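Local coordinates for protein cAMP factor (Mobiluncus curtisii, PDB 6JLC) that probably acts as a secreted pore-forming toxin of the CAMP factor family, taking part in the co-haemolytic lysis of red blood cells, at residues K95-K98 / A99-L103; R132-Y135 / E136-S139. One frame throughout, in Å; residues are numbered along the deposited sequence.

Contact 1: residues K95-K98 / A99-L103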
loop_
_atom_site.group_PDB
_atom_site.type_symbol
_atom_site.label_atom_id
_atom_site.label_comp_id
_atom_site.label_asym_id
_atom_site.label_seq_id
_atom_site.Cartn_x
_atom_site.Cartn_y
_atom_site.Cartn_z
ATOM N N LYS A 95 9.816 -4.721 9.502
ATOM C CA LYS A 95 10.142 -6.138 9.561
ATOM C C LYS A 95 11.259 -6.468 8.573
ATOM O O LYS A 95 11.480 -5.761 7.588
ATOM C CB LYS A 95 8.904 -7.000 9.257
ATOM C CG LYS A 95 7.838 -6.956 10.349
ATOM C CD LYS A 95 8.345 -7.637 11.611
ATOM C CE LYS A 95 7.361 -7.462 12.758
ATOM N NZ LYS A 95 7.940 -8.039 14.010
ATOM N N ILE A 96 11.955 -7.574 8.842
ATOM C CA ILE A 96 12.986 -8.024 7.925
ATOM C C ILE A 96 12.371 -8.310 6.550
ATOM O O ILE A 96 11.159 -8.530 6.405
ATOM C CB ILE A 96 13.709 -9.265 8.472
ATOM C CG1 ILE A 96 12.700 -10.360 8.852
ATOM C CG2 ILE A 96 14.593 -8.876 9.655
ATOM C CD1 ILE A 96 13.346 -11.687 9.210
ATOM N N GLN A 97 13.228 -8.300 5.526
ATOM C CA GLN A 97 12.743 -8.446 4.155
ATOM C C GLN A 97 12.029 -9.780 3.948
ATOM O O GLN A 97 11.076 -9.856 3.160
ATOM C CB GLN A 97 13.915 -8.279 3.181
ATOM C CG GLN A 97 13.574 -8.468 1.705
ATOM C CD GLN A 97 12.576 -7.445 1.178
ATOM O OE1 GLN A 97 12.360 -6.390 1.783
ATOM N NE2 GLN A 97 11.975 -7.748 0.027
ATOM N N LYS A 98 12.446 -10.823 4.682
ATOM C CA LYS A 98 11.831 -12.146 4.565
ATOM C C LYS A 98 10.331 -12.100 4.836
ATOM O O LYS A 98 9.555 -12.810 4.183
ATOM C CB LYS A 98 12.515 -13.114 5.532
ATOM C CG LYS A 98 12.068 -14.564 5.471
ATOM C CD LYS A 98 12.620 -15.316 6.688
ATOM C CE LYS A 98 12.661 -16.821 6.479
ATOM N NZ LYS A 98 11.363 -17.489 6.763
ATOM N N ALA A 99 9.903 -11.274 5.800
ATOM C CA ALA A 99 8.475 -11.129 6.062
ATOM C C ALA A 99 7.743 -10.612 4.831
ATOM O O ALA A 99 6.647 -11.083 4.505
ATOM C CB ALA A 99 8.242 -10.197 7.257
ATOM N N HIS A 100 8.340 -9.650 4.128
ATOM C CA HIS A 100 7.669 -9.041 2.987
ATOM C C HIS A 100 7.699 -9.938 1.755
ATOM O O HIS A 100 6.760 -9.916 0.947
ATOM C CB HIS A 100 8.310 -7.700 2.668
ATOM C CG HIS A 100 8.080 -6.681 3.732
ATOM N ND1 HIS A 100 9.013 -6.403 4.713
ATOM C CD2 HIS A 100 7.009 -5.897 3.998
ATOM C CE1 HIS A 100 8.533 -5.476 5.521
ATOM N NE2 HIS A 100 7.317 -5.153 5.112
ATOM N N VAL A 101 8.778 -10.687 1.566
ATOM C CA VAL A 101 8.816 -11.639 0.457
ATOM C C VAL A 101 7.706 -12.673 0.617
ATOM O O VAL A 101 6.970 -12.980 -0.334
ATOM C CB VAL A 101 10.199 -12.300 0.368
ATOM C CG1 VAL A 101 10.163 -13.461 -0.627
ATOM C CG2 VAL A 101 11.236 -11.266 -0.049
ATOM N N GLU A 102 7.557 -13.203 1.832
ATOM C CA GLU A 102 6.558 -14.237 2.081
ATOM C C GLU A 102 5.139 -13.682 1.964
ATOM O O GLU A 102 4.278 -14.295 1.319
ATOM C CB GLU A 102 6.797 -14.880 3.449
ATOM C CG GLU A 102 8.133 -15.608 3.519
ATOM C CD GLU A 102 8.335 -16.408 4.793
ATOM O OE1 GLU A 102 7.398 -16.508 5.616
ATOM O OE2 GLU A 102 9.452 -16.941 4.961
ATOM N N LEU A 103 4.868 -12.516 2.569
ATOM C CA LEU A 103 3.531 -11.943 2.437
ATOM C C LEU A 103 3.262 -11.511 0.999
ATOM O O LEU A 103 2.150 -11.690 0.489
ATOM C CB LEU A 103 3.349 -10.772 3.410
ATOM C CG LEU A 103 1.912 -10.302 3.690
ATOM C CD1 LEU A 103 1.006 -11.428 4.134
ATOM C CD2 LEU A 103 1.943 -9.255 4.749
#
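Ala-99, in the first turn of helix 97-114, sets its methyl CB 3.8 Å from Lys-95 CB, while its backbone N makes a weak bond to Ile-96 O. That carbonyl also takes a weak, bent bond from the ring of His-100, ND1 to O 3.5 Å. With CG beside the backbone N (chi1 -67°), the imidazole turns back toward the residues that precede the helix and brings its edge up to Lys-95 O, which lies in the ring plane 3.6 Å from CE1. Val-101 N begins the regular i to i+4 pattern with a 2.9 Å bond to Gln-97 O; its CG2 packs 3.6 Å from Gln-97 NE2, an amide nitrogen that bonds to Asp-36. Glu-102 OE2 receives Lys-98 NZ at 2.7 Å on the syn side, 22° out of the carboxylate plane, an i to i+4 salt bridge for which the lysine bends at chi4 (-84°). OE1 of the same carboxylate is held by Tyr-141 and Arg-137. Around this turn, Ala-99 and Glu-102 lie against Val-138 of helix 121-139, the His-100 ring stacks with Tyr-153, and Leu-103 reaches Thr-84 and Ser-88 of helix 68-91.

Contact 2: residues R132-Y135 / E136-S139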
loop_
_atom_site.group_PDB
_atom_site.type_symbol
_atom_site.label_atom_id
_atom_site.label_comp_id
_atom_site.label_asym_id
_atom_site.label_seq_id
_atom_site.Cartn_x
_atom_site.Cartn_y
_atom_site.Cartn_z
ATOM N N ARG A 132 -4.351 -14.930 5.653
ATOM C CA ARG A 132 -4.422 -14.710 7.095
ATOM C C ARG A 132 -3.302 -15.442 7.815
ATOM O O ARG A 132 -2.664 -14.884 8.718
ATOM C CB ARG A 132 -5.780 -15.154 7.636
ATOM C CG ARG A 132 -6.919 -14.260 7.151
ATOM C CD ARG A 132 -8.273 -14.878 7.406
ATOM N NE ARG A 132 -9.340 -14.011 6.930
ATOM C CZ ARG A 132 -10.629 -14.315 6.986
ATOM N NH1 ARG A 132 -11.012 -15.477 7.496
ATOM N NH2 ARG A 132 -11.532 -13.462 6.516
ATOM N N ALA A 133 -3.065 -16.698 7.441
ATOM C CA ALA A 133 -2.006 -17.470 8.077
ATOM C C ALA A 133 -0.647 -16.835 7.827
ATOM O O ALA A 133 0.214 -16.806 8.721
ATOM C CB ALA A 133 -2.029 -18.907 7.563
ATOM N N THR A 134 -0.438 -16.317 6.615
ATOM C CA THR A 134 0.853 -15.728 6.284
ATOM C C THR A 134 1.063 -14.431 7.048
ATOM O O THR A 134 2.147 -14.198 7.594
ATOM C CB THR A 134 0.966 -15.501 4.775
ATOM O OG1 THR A 134 0.833 -16.765 4.104
ATOM C CG2 THR A 134 2.327 -14.917 4.425
ATOM N N TYR A 135 0.032 -13.590 7.117
ATOM C CA TYR A 135 0.156 -12.361 7.892
ATOM C C TYR A 135 0.481 -12.665 9.346
ATOM O O TYR A 135 1.378 -12.048 9.934
ATOM C CB TYR A 135 -1.115 -11.530 7.811
ATOM C CG TYR A 135 -0.940 -10.240 8.578
ATOM C CD1 TYR A 135 -0.378 -9.126 7.966
ATOM C CD2 TYR A 135 -1.273 -10.155 9.931
ATOM C CE1 TYR A 135 -0.183 -7.947 8.671
ATOM C CE2 TYR A 135 -1.072 -8.983 10.639
ATOM C CZ TYR A 135 -0.526 -7.888 10.000
ATOM O OH TYR A 135 -0.333 -6.718 10.693
ATOM N N GLU A 136 -0.268 -13.590 9.953
ATOM C CA GLU A 136 -0.029 -13.914 11.355
ATOM C C GLU A 136 1.383 -14.447 11.561
ATOM O O GLU A 136 2.053 -14.076 12.530
ATOM C CB GLU A 136 -1.068 -14.916 11.856
ATOM C CG GLU A 136 -0.959 -15.176 13.350
ATOM C CD GLU A 136 -1.778 -16.363 13.804
ATOM O OE1 GLU A 136 -2.959 -16.169 14.166
ATOM O OE2 GLU A 136 -1.241 -17.491 13.801
ATOM N N ARG A 137 1.873 -15.288 10.640
ATOM C CA ARG A 137 3.217 -15.838 10.792
ATOM C C ARG A 137 4.283 -14.746 10.715
ATOM O O ARG A 137 5.135 -14.625 11.601
ATOM C CB ARG A 137 3.483 -16.903 9.732
ATOM C CG ARG A 137 4.869 -17.532 9.855
ATOM C CD ARG A 137 5.244 -18.323 8.615
ATOM N NE ARG A 137 4.068 -18.716 7.854
ATOM C CZ ARG A 137 3.897 -18.458 6.566
ATOM N NH1 ARG A 137 4.840 -17.805 5.886
ATOM N NH2 ARG A 137 2.783 -18.855 5.962
ATOM N N VAL A 138 4.273 -13.953 9.640
ATOM C CA VAL A 138 5.378 -13.016 9.444
ATOM C C VAL A 138 5.300 -11.849 10.418
ATOM O O VAL A 138 6.292 -11.129 10.585
ATOM C CB VAL A 138 5.435 -12.504 7.990
ATOM C CG1 VAL A 138 5.427 -13.697 7.017
ATOM C CG2 VAL A 138 4.283 -11.545 7.714
ATOM N N SER A 139 4.143 -11.647 11.067
ATOM C CA SER A 139 4.020 -10.594 12.074
ATOM C C SER A 139 4.943 -10.836 13.253
ATOM O O SER A 139 5.331 -9.889 13.944
ATOM C CB SER A 139 2.582 -10.496 12.572
ATOM O OG SER A 139 1.783 -9.824 11.625
HETATM O O HOH W 1 0.099 -18.536 10.777
HETATM O O HOH W 2 3.245 -18.312 3.185
#
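Four successive i to i+4 bonds join Arg-132 to Glu-136, Ala-133 to Arg-137, Thr-134 to Val-138 and Tyr-135 to Ser-139, and the straightest, Val-138 N to Thr-134 O, has an N-H...O angle of 175°. One turn on, Ser-139 adds a side-chain bond: its OG donates to Tyr-135 O at 2.8 Å from above the carbonyl plane, while its own N reaches the same oxygen from the opposite face. With OG beside the backbone N (chi1 -77°), the hydroxyl also comes over one face of the Tyr-135 ring, 3.1 Å above the plane and displaced toward the rim near CE2. The phenol OH is hydrogen-bonded to Asn-91 ND2, and Lys-87 makes a cation-pi contact with the ring. Farther round the helix, Arg-137 folds back at chi3 and lays a face of its guanidinium over Thr-134 CA. Its NH2 gives a 2.9 Å bond to water 2, which meets the guanidinium in plane at its edge and donates to Thr-134 OG1; Thr-134 OG1 is also hydrogen-bonded to Asp-130 O. Water 1 donates to Ala-133 O at 2.7 Å and, weakly, to Glu-136 OE2. Val-138 sets CG1 and CG2 each 3.4 Å from Thr-134 O, lining that carbonyl with methyl groups. Two carbonyls here take more than the routine helix bond: a serine hydroxyl shares Tyr-135 O, and water shares Ala-133 O. The positive charge of Arg-137 is probably partly offset by Glu-102, while the water bridge to Thr-134 helps to orient the guanidinium.

Overall arrangement
Contact 1 and contact 2 lie about 10 Å apart between centres, on the same side of the chain's centre. They come in series: 95-103 spans the entry into helix 97-114 and its first turns, and 132-139 falls toward the C-terminal part of helix 121-139, the next helix along the chain, so the beginning of one lies beside the C-terminal part of the other. They touch directly. Glu-102 OE1 pairs with Arg-137 NH1 at 2.9 Å, linking the lysine-glutamate bridge of contact 1 to the water-bridged arginine of contact 2, and Ala-99 CB meets Val-138 CB at 3.7 Å. Polar and nonpolar contacts thus join two consecutive helices of this all-helical CAMP factor chain, close to the connection leading to helix 152-173.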